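Local coordinates for protein type III secretion system effector HopBA1 (Pseudomonas syringae pv. aptata, PDB 5T09) that acts as a virulence factor that the Arabidopsis resistance protein RBA1 recognizes, enhancing RBA1 self-association and so triggering plant cell death, at residues Phe194-Thr199 and Asp227-Ile232; Ser26-Pro31 and Ser45-Val50; Ile61-Thr66 and Leu120-Glu125. All coordinates share one frame; numbering follows the deposited sequence.

Interaction 1. Residues Phe194-Thr199 and Asp227-Ile232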
loop_
_atom_site.group_PDB
_atom_site.type_symbol
_atom_site.label_atom_id
_atom_site.label_comp_id
_atom_site.label_asym_id
_atom_site.label_seq_id
_atom_site.Cartn_x
_atom_site.Cartn_y
_atom_site.Cartn_z
ATOM N N PHE A 194 -6.914 -5.202 4.555
ATOM C CA PHE A 194 -7.124 -6.012 3.362
ATOM C C PHE A 194 -7.382 -7.481 3.688
ATOM O O PHE A 194 -7.205 -8.342 2.822
ATOM C CB PHE A 194 -5.918 -5.889 2.431
ATOM C CG PHE A 194 -5.518 -4.471 2.132
ATOM C CD1 PHE A 194 -6.453 -3.448 2.131
ATOM C CD2 PHE A 194 -4.199 -4.160 1.847
ATOM C CE1 PHE A 194 -6.079 -2.147 1.857
ATOM C CE2 PHE A 194 -3.822 -2.862 1.565
ATOM C CZ PHE A 194 -4.757 -1.855 1.573
ATOM N N SER A 195 -7.788 -7.788 4.917
ATOM C CA SER A 195 -8.082 -9.166 5.275
ATOM C C SER A 195 -9.353 -9.641 4.573
ATOM O O SER A 195 -10.157 -8.847 4.080
ATOM C CB SER A 195 -8.239 -9.306 6.788
ATOM O OG SER A 195 -9.338 -8.546 7.258
ATOM N N ASN A 196 -9.522 -10.963 4.532
ATOM C CA ASN A 196 -10.687 -11.594 3.911
ATOM C C ASN A 196 -10.966 -10.992 2.535
ATOM O O ASN A 196 -12.100 -10.648 2.194
ATOM C CB ASN A 196 -11.915 -11.480 4.817
ATOM C CG ASN A 196 -11.732 -12.197 6.142
ATOM O OD1 ASN A 196 -11.703 -13.425 6.195
ATOM N ND2 ASN A 196 -11.617 -11.431 7.220
ATOM N N SER A 197 -9.909 -10.875 1.733
ATOM C CA SER A 197 -9.972 -10.199 0.443
ATOM C C SER A 197 -9.860 -11.146 -0.743
ATOM O O SER A 197 -9.843 -10.679 -1.886
ATOM C CB SER A 197 -8.862 -9.146 0.350
ATOM O OG SER A 197 -7.583 -9.758 0.413
ATOM N N LYS A 198 -9.784 -12.457 -0.509
ATOM C CA LYS A 198 -9.526 -13.389 -1.602
ATOM C C LYS A 198 -10.621 -13.320 -2.657
ATOM O O LYS A 198 -10.340 -13.188 -3.853
ATOM C CB LYS A 198 -9.397 -14.813 -1.061
ATOM C CG LYS A 198 -9.100 -15.852 -2.136
ATOM C CD LYS A 198 -8.984 -17.248 -1.552
ATOM C CE LYS A 198 -8.707 -18.275 -2.638
ATOM N NZ LYS A 198 -8.727 -19.670 -2.116
ATOM N N THR A 199 -11.880 -13.405 -2.232
ATOM C CA THR A 199 -12.975 -13.537 -3.188
ATOM C C THR A 199 -13.200 -12.242 -3.960
ATOM O O THR A 199 -13.308 -12.256 -5.193
ATOM C CB THR A 199 -14.252 -13.964 -2.462
ATOM O OG1 THR A 199 -14.640 -12.950 -1.526
ATOM C CG2 THR A 199 -14.030 -15.275 -1.719
ATOM N N ASP A 227 -4.686 -18.699 4.044
ATOM C CA ASP A 227 -5.885 -17.967 4.426
ATOM C C ASP A 227 -6.352 -17.144 3.231
ATOM O O ASP A 227 -5.779 -17.217 2.140
ATOM C CB ASP A 227 -5.611 -17.092 5.652
ATOM C CG ASP A 227 -4.392 -16.208 5.477
ATOM O OD1 ASP A 227 -3.281 -16.644 5.845
ATOM O OD2 ASP A 227 -4.541 -15.079 4.970
ATOM N N GLU A 228 -7.408 -16.357 3.443
ATOM C CA GLU A 228 -7.996 -15.529 2.396
ATOM C C GLU A 228 -7.741 -14.041 2.628
ATOM O O GLU A 228 -8.541 -13.197 2.218
ATOM C CB GLU A 228 -9.497 -15.799 2.280
ATOM C CG GLU A 228 -10.264 -15.702 3.591
ATOM C CD GLU A 228 -11.770 -15.768 3.390
ATOM O OE1 GLU A 228 -12.252 -15.341 2.319
ATOM O OE2 GLU A 228 -12.471 -16.252 4.303
ATOM N N HIS A 229 -6.627 -13.703 3.276
ATOM C CA HIS A 229 -6.295 -12.312 3.559
ATOM C C HIS A 229 -5.425 -11.679 2.478
ATOM O O HIS A 229 -5.102 -10.491 2.576
ATOM C CB HIS A 229 -5.599 -12.208 4.921
ATOM C CG HIS A 229 -6.424 -12.725 6.061
ATOM N ND1 HIS A 229 -7.656 -13.317 5.882
ATOM C CD2 HIS A 229 -6.193 -12.737 7.396
ATOM C CE1 HIS A 229 -8.148 -13.672 7.054
ATOM N NE2 HIS A 229 -7.280 -13.332 7.990
ATOM N N SER A 230 -5.046 -12.435 1.452
ATOM C CA SER A 230 -4.305 -11.910 0.312
ATOM C C SER A 230 -4.365 -12.954 -0.792
ATOM O O SER A 230 -4.743 -14.106 -0.560
ATOM C CB SER A 230 -2.853 -11.589 0.671
ATOM O OG SER A 230 -2.130 -12.780 0.949
ATOM N N HIS A 231 -3.980 -12.543 -1.998
ATOM C CA HIS A 231 -3.930 -13.448 -3.139
ATOM C C HIS A 231 -2.538 -14.007 -3.397
ATOM O O HIS A 231 -2.409 -15.178 -3.765
ATOM C CB HIS A 231 -4.428 -12.738 -4.398
ATOM C CG HIS A 231 -5.856 -12.297 -4.317
ATOM N ND1 HIS A 231 -6.222 -11.027 -3.929
ATOM C CD2 HIS A 231 -7.010 -12.961 -4.566
ATOM C CE1 HIS A 231 -7.539 -10.923 -3.950
ATOM N NE2 HIS A 231 -8.041 -12.084 -4.331
ATOM N N ILE A 232 -1.490 -13.200 -3.231
ATOM C CA ILE A 232 -0.120 -13.672 -3.391
ATOM C C ILE A 232 0.724 -13.140 -2.244
ATOM O O ILE A 232 0.474 -12.055 -1.711
ATOM C CB ILE A 232 0.495 -13.263 -4.752
ATOM C CG1 ILE A 232 0.520 -11.742 -4.918
ATOM C CG2 ILE A 232 -0.273 -13.917 -5.894
ATOM C CD1 ILE A 232 1.396 -11.280 -6.069
#
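The imidazole of H229 is covered on both faces: S195 CB sits over its centre, 4.0 Å from the ring centroid and 12° off the normal, a CH-pi contact, while D227 CG lies over the opposite face, offset toward the rim. The N196 side chain runs beside H229 and points the same way, its amide plane turned 65° from the ring. A second imidazole, H231, is met at its edge by a backbone oxygen a little out of the ring plane: NE2 donates to K198 O at 2.6 Å, with an N-H...O angle of 146°. H231 ND1 is bonded in turn to the backbone N of V210 on strand 209-214, so both ring nitrogens are engaged and the rotation of the ring is fixed.

Between the two rings, E228 O takes K198 N at 3.1 Å and, in a weak bond, S197 N at 2.7 Å. K198 CB packs on E228 CB at 3.5 Å, the two chains crossing at about a right angle. S197 OG, lying between its own N and C, folds back to donate to F194 O at 2.8 Å. D227 OD2 accepts from H229 N, forming an Asx turn.

Two irregular loops are thus joined mainly through backbone oxygens, near the potassium site of D200, P202 and M205. Donation from NE2 to K198 O, with V210 N donating to ND1, is consistent with a neutral H231.

Interaction 2. Residues Ser26-Pro31 and Ser45-Val50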
loop_
_atom_site.group_PDB
_atom_site.type_symbol
_atom_site.label_atom_id
_atom_site.label_comp_id
_atom_site.label_asym_id
_atom_site.label_seq_id
_atom_site.Cartn_x
_atom_site.Cartn_y
_atom_site.Cartn_z
ATOM N N SER A 26 -11.844 -10.135 -12.530
ATOM C CA SER A 26 -10.971 -8.984 -12.730
ATOM C C SER A 26 -9.683 -9.100 -11.927
ATOM O O SER A 26 -8.696 -8.428 -12.252
ATOM C CB SER A 26 -11.702 -7.692 -12.355
ATOM O OG SER A 26 -11.983 -7.645 -10.968
ATOM N N ILE A 27 -9.672 -9.933 -10.889
ATOM C CA ILE A 27 -8.467 -10.220 -10.122
ATOM C C ILE A 27 -7.769 -11.384 -10.820
ATOM O O ILE A 27 -8.200 -12.536 -10.721
ATOM C CB ILE A 27 -8.789 -10.542 -8.662
ATOM C CG1 ILE A 27 -9.574 -9.391 -8.024
ATOM C CG2 ILE A 27 -7.504 -10.788 -7.874
ATOM C CD1 ILE A 27 -10.212 -9.742 -6.701
ATOM N N ASN A 28 -6.697 -11.079 -11.545
ATOM C CA ASN A 28 -5.902 -12.088 -12.234
ATOM C C ASN A 28 -4.718 -12.457 -11.348
ATOM O O ASN A 28 -3.864 -11.612 -11.067
ATOM C CB ASN A 28 -5.424 -11.577 -13.593
ATOM C CG ASN A 28 -6.567 -11.346 -14.566
ATOM O OD1 ASN A 28 -6.951 -12.247 -15.313
ATOM N ND2 ASN A 28 -7.114 -10.136 -14.561
ATOM N N VAL A 29 -4.675 -13.711 -10.909
ATOM C CA VAL A 29 -3.654 -14.188 -9.983
ATOM C C VAL A 29 -2.694 -15.061 -10.783
ATOM O O VAL A 29 -2.991 -16.223 -11.081
ATOM C CB VAL A 29 -4.264 -14.953 -8.803
ATOM C CG1 VAL A 29 -3.175 -15.372 -7.822
ATOM C CG2 VAL A 29 -5.313 -14.099 -8.102
ATOM N N ARG A 30 -1.533 -14.500 -11.129
ATOM C CA ARG A 30 -0.493 -15.203 -11.868
ATOM C C ARG A 30 0.583 -15.683 -10.905
ATOM O O ARG A 30 1.025 -14.901 -10.052
ATOM C CB ARG A 30 0.120 -14.280 -12.919
ATOM C CG ARG A 30 1.041 -14.972 -13.909
ATOM C CD ARG A 30 1.055 -14.261 -15.260
ATOM N NE ARG A 30 -0.253 -14.280 -15.913
ATOM C CZ ARG A 30 -0.475 -13.890 -17.167
ATOM N NH1 ARG A 30 0.523 -13.450 -17.921
ATOM N NH2 ARG A 30 -1.701 -13.946 -17.669
ATOM N N PRO A 31 1.027 -16.937 -10.977
ATOM C CA PRO A 31 2.070 -17.408 -10.054
ATOM C C PRO A 31 3.284 -16.497 -10.087
ATOM O O PRO A 31 3.784 -16.166 -11.173
ATOM C CB PRO A 31 2.401 -18.810 -10.585
ATOM C CG PRO A 31 1.141 -19.260 -11.230
ATOM C CD PRO A 31 0.520 -18.027 -11.829
ATOM N N SER A 45 1.025 -5.674 -13.770
ATOM C CA SER A 45 0.814 -5.844 -15.201
ATOM C C SER A 45 -0.460 -6.626 -15.491
ATOM O O SER A 45 -1.083 -6.422 -16.537
ATOM C CB SER A 45 2.016 -6.549 -15.832
ATOM O OG SER A 45 1.824 -6.720 -17.226
ATOM N N ASP A 46 -0.871 -7.504 -14.578
ATOM C CA ASP A 46 -2.024 -8.365 -14.803
ATOM C C ASP A 46 -3.322 -7.814 -14.223
ATOM O O ASP A 46 -4.384 -8.394 -14.476
ATOM C CB ASP A 46 -1.762 -9.755 -14.206
ATOM C CG ASP A 46 -0.569 -10.448 -14.841
ATOM O OD1 ASP A 46 -0.225 -10.110 -15.994
ATOM O OD2 ASP A 46 0.024 -11.334 -14.189
ATOM N N ASN A 47 -3.273 -6.718 -13.465
ATOM C CA ASN A 47 -4.456 -6.191 -12.800
ATOM C C ASN A 47 -4.505 -4.676 -12.934
ATOM O O ASN A 47 -3.473 -4.001 -12.950
ATOM C CB ASN A 47 -4.481 -6.560 -11.310
ATOM C CG ASN A 47 -4.739 -8.030 -11.077
ATOM O OD1 ASN A 47 -5.888 -8.468 -11.032
ATOM N ND2 ASN A 47 -3.670 -8.801 -10.918
ATOM N N ASN A 48 -5.728 -4.148 -13.011
ATOM C CA ASN A 48 -5.932 -2.705 -12.976
ATOM C C ASN A 48 -5.789 -2.131 -11.574
ATOM O O ASN A 48 -5.571 -0.922 -11.436
ATOM C CB ASN A 48 -7.315 -2.346 -13.525
ATOM C CG ASN A 48 -7.407 -2.512 -15.027
ATOM O OD1 ASN A 48 -6.409 -2.385 -15.737
ATOM N ND2 ASN A 48 -8.609 -2.792 -15.520
ATOM N N LEU A 49 -5.903 -2.960 -10.538
ATOM C CA LEU A 49 -5.816 -2.487 -9.165
ATOM C C LEU A 49 -5.094 -3.525 -8.323
ATOM O O LEU A 49 -5.477 -4.700 -8.313
ATOM C CB LEU A 49 -7.209 -2.204 -8.589
ATOM C CG LEU A 49 -7.261 -1.702 -7.144
ATOM C CD1 LEU A 49 -6.527 -0.381 -6.998
ATOM C CD2 LEU A 49 -8.703 -1.558 -6.687
ATOM N N VAL A 50 -4.051 -3.081 -7.625
ATOM C CA VAL A 50 -3.269 -3.920 -6.727
ATOM C C VAL A 50 -3.234 -3.252 -5.362
ATOM O O VAL A 50 -3.046 -2.035 -5.262
ATOM C CB VAL A 50 -1.834 -4.141 -7.255
ATOM C CG1 VAL A 50 -0.973 -4.859 -6.218
ATOM C CG2 VAL A 50 -1.866 -4.929 -8.561
#
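A double hydrogen bond between one asparagine side chain and one backbone residue ties the N-terminal loop to the turn joining helix 36-46 to strand 49-54. N47 is the asparagine and N28 the backbone partner. N28 N donates to N47 OD1 at 2.8 Å and 157°, and N47 ND2 returns a bond to N28 O at 2.8 Å and 160°. N28 O lies in the amide plane of N47, so the paired bonds set the rotation of that amide; the second hydrogen-bond partner of ND2, A43 O on helix 36-46, holds it further. S26 O also comes close to OD1, but both are acceptors and no bond forms.

On the side chains, N28 CB meets D46 CB at 4.1 Å. Farther along, R30 stands across D46 at about a right angle. With CG anti to the backbone N (chi1 -170°) and a bend at chi3, its chain wraps around D46 OD2, which is 3.2 Å from R30 CB and 3.4 Å from NE. This salt bridge is one of charge alone, since the oxygen lies well out of the guanidinium plane and no N-H points at it. D46 OD1 has a further ionic partner in R33.

Behind this polar face, I27, V29 and N47 all touch L209 of strand 209-214, so the loop runs over one end of the sheet, while L49 and V50 begin strand 49-54, which lies between strands 184-190 and 209-214.

Interaction 3. Residues Ile61-Thr66 and Leu120-Glu125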
loop_
_atom_site.group_PDB
_atom_site.type_symbol
_atom_site.label_atom_id
_atom_site.label_comp_id
_atom_site.label_asym_id
_atom_site.label_seq_id
_atom_site.Cartn_x
_atom_site.Cartn_y
_atom_site.Cartn_z
ATOM N N ILE A 61 9.457 -3.481 2.493
ATOM C CA ILE A 61 8.299 -3.146 1.668
ATOM C C ILE A 61 8.524 -1.811 0.965
ATOM O O ILE A 61 8.408 -1.749 -0.268
ATOM C CB ILE A 61 7.014 -3.157 2.512
ATOM C CG1 ILE A 61 6.735 -4.591 2.982
ATOM C CG2 ILE A 61 5.826 -2.631 1.714
ATOM C CD1 ILE A 61 5.658 -4.725 4.029
ATOM N N PRO A 62 8.838 -0.723 1.674
ATOM C CA PRO A 62 9.123 0.535 0.962
ATOM C C PRO A 62 10.340 0.450 0.055
ATOM O O PRO A 62 10.362 1.100 -0.996
ATOM C CB PRO A 62 9.326 1.551 2.097
ATOM C CG PRO A 62 9.619 0.736 3.307
ATOM C CD PRO A 62 8.847 -0.535 3.135
ATOM N N LYS A 63 11.359 -0.328 0.426
ATOM C CA LYS A 63 12.493 -0.535 -0.471
ATOM C C LYS A 63 12.054 -1.218 -1.758
ATOM O O LYS A 63 12.514 -0.864 -2.850
ATOM C CB LYS A 63 13.571 -1.369 0.219
ATOM C CG LYS A 63 14.465 -0.592 1.169
ATOM C CD LYS A 63 15.512 -1.496 1.825
ATOM C CE LYS A 63 16.446 -2.140 0.802
ATOM N NZ LYS A 63 17.527 -2.940 1.451
ATOM N N LEU A 64 11.172 -2.212 -1.646
ATOM C CA LEU A 64 10.666 -2.888 -2.834
ATOM C C LEU A 64 9.973 -1.905 -3.770
ATOM O O LEU A 64 10.186 -1.938 -4.986
ATOM C CB LEU A 64 9.708 -4.008 -2.427
ATOM C CG LEU A 64 8.963 -4.700 -3.572
ATOM C CD1 LEU A 64 9.945 -5.305 -4.562
ATOM C CD2 LEU A 64 8.023 -5.759 -3.024
ATOM N N ILE A 65 9.140 -1.019 -3.222
ATOM C CA ILE A 65 8.423 -0.062 -4.060
ATOM C C ILE A 65 9.403 0.886 -4.742
ATOM O O ILE A 65 9.272 1.185 -5.934
ATOM C CB ILE A 65 7.373 0.692 -3.224
ATOM C CG1 ILE A 65 6.289 -0.289 -2.760
ATOM C CG2 ILE A 65 6.750 1.831 -4.027
ATOM C CD1 ILE A 65 5.270 0.294 -1.796
ATOM N N THR A 66 10.403 1.370 -4.002
ATOM C CA THR A 66 11.424 2.228 -4.599
ATOM C C THR A 66 12.052 1.567 -5.821
ATOM O O THR A 66 12.190 2.189 -6.881
ATOM C CB THR A 66 12.501 2.560 -3.560
ATOM O OG1 THR A 66 11.923 3.313 -2.486
ATOM C CG2 THR A 66 13.640 3.370 -4.184
ATOM N N LEU A 120 10.584 5.454 8.127
ATOM C CA LEU A 120 10.001 6.683 7.600
ATOM C C LEU A 120 10.861 7.250 6.480
ATOM O O LEU A 120 10.340 7.789 5.497
ATOM C CB LEU A 120 9.827 7.718 8.712
ATOM C CG LEU A 120 8.984 8.936 8.312
ATOM C CD1 LEU A 120 7.523 8.535 8.134
ATOM C CD2 LEU A 120 9.103 10.065 9.319
ATOM N N ASP A 121 12.184 7.140 6.610
ATOM C CA ASP A 121 13.070 7.561 5.530
ATOM C C ASP A 121 12.823 6.738 4.270
ATOM O O ASP A 121 12.722 7.285 3.165
ATOM C CB ASP A 121 14.528 7.439 5.977
ATOM C CG ASP A 121 15.501 7.946 4.934
ATOM O OD1 ASP A 121 15.910 7.149 4.063
ATOM O OD2 ASP A 121 15.859 9.141 4.985
ATOM N N LYS A 122 12.719 5.413 4.417
ATOM C CA LYS A 122 12.495 4.558 3.253
ATOM C C LYS A 122 11.115 4.792 2.650
ATOM O O LYS A 122 10.955 4.765 1.423
ATOM C CB LYS A 122 12.672 3.087 3.631
ATOM C CG LYS A 122 14.106 2.692 3.978
ATOM C CD LYS A 122 15.042 2.936 2.802
ATOM C CE LYS A 122 16.385 2.245 2.979
ATOM N NZ LYS A 122 17.251 2.443 1.781
ATOM N N VAL A 123 10.103 5.015 3.490
ATOM C CA VAL A 123 8.780 5.351 2.970
ATOM C C VAL A 123 8.856 6.628 2.145
ATOM O O VAL A 123 8.313 6.710 1.040
ATOM C CB VAL A 123 7.764 5.482 4.120
ATOM C CG1 VAL A 123 6.425 6.018 3.603
ATOM C CG2 VAL A 123 7.560 4.142 4.800
ATOM N N SER A 124 9.538 7.647 2.673
ATOM C CA SER A 124 9.679 8.900 1.940
ATOM C C SER A 124 10.411 8.689 0.621
ATOM O O SER A 124 10.011 9.238 -0.413
ATOM C CB SER A 124 10.410 9.928 2.802
ATOM O OG SER A 124 9.717 10.142 4.021
ATOM N N GLU A 125 11.488 7.898 0.631
ATOM C CA GLU A 125 12.193 7.607 -0.614
ATOM C C GLU A 125 11.272 6.929 -1.621
ATOM O O GLU A 125 11.322 7.226 -2.820
ATOM C CB GLU A 125 13.420 6.731 -0.344
ATOM C CG GLU A 125 14.292 6.514 -1.575
ATOM C CD GLU A 125 15.436 5.540 -1.335
ATOM O OE1 GLU A 125 15.323 4.688 -0.428
ATOM O OE2 GLU A 125 16.450 5.628 -2.062
#
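P62 and K122 cross at about a right angle, with the proline ring pressed against the backbone as well as the side chain of the lysine. P62 CG touches K122 CB at 3.9 Å, and P62 CB lies 3.7 Å from K122 O. The same CB also reaches V123 CG2 at 4.1 Å, the branch of the valine that stands beside its backbone N, which gives the proline an apolar neighbour on the buried side.

Toward the outer side, K122 and K63 meet through their methylene chains, not their charges. K122 is bent at chi2 (-60°), which swings CD and CE across K63 CG; CE to CG measures 3.9 Å. K63 bends at chi3, and the two NZ atoms stay 5.4 Å apart. K122 NZ instead faces E125 OE1 on its own helix in a long salt bridge of 3.7 Å, which probably offsets part of the repulsion between the lysines.

One turn on from P62, T66 crosses the extended E125 chain at about a right angle. Its methyl, CG2, is anti to the backbone N and rests 4.0 Å from E125 CD. The hydroxyl OG1, placed beside that N (chi1 -63°), turns back to bond P62 O, which also accepts from T66 N on the opposite face of the carbonyl plane.

The geometry is that of two nearly parallel helix segments, their axes 8.2 Å apart at closest approach and 22° from parallel. Helices 60-74 and 117-132 lie side by side; I61 and I65 of the former contact I52 of strand 49-54 and, with P62, W188 of strand 184-190. On the side of helix 117-132 turned from helix 60-74, L120 and S124 pack on helix 101-112.

Interactions 1 and 2 adjoin each other and both clasp irregular chain near strand 209-214; they touch through H231 and I232 packing on I27 and V29, I232 CG2 coming within 3.8 Å of V29 CG1. Interaction 3 lies apart in the helical layer, its centre about 24 Å from that of interaction 1. The chemistry follows the setting: the two loop contacts rest on polar bonds, backbone to backbone and H231 to backbone in interaction 1, N47 to backbone plus an ion pair in interaction 2, whereas the paired helices meet by van der Waals packing. Each contact is partly buried. Segment 45-50 enters strand 49-54, and the next helix, 60-74, carries 61-66, so interactions 2 and 3 share consecutive elements.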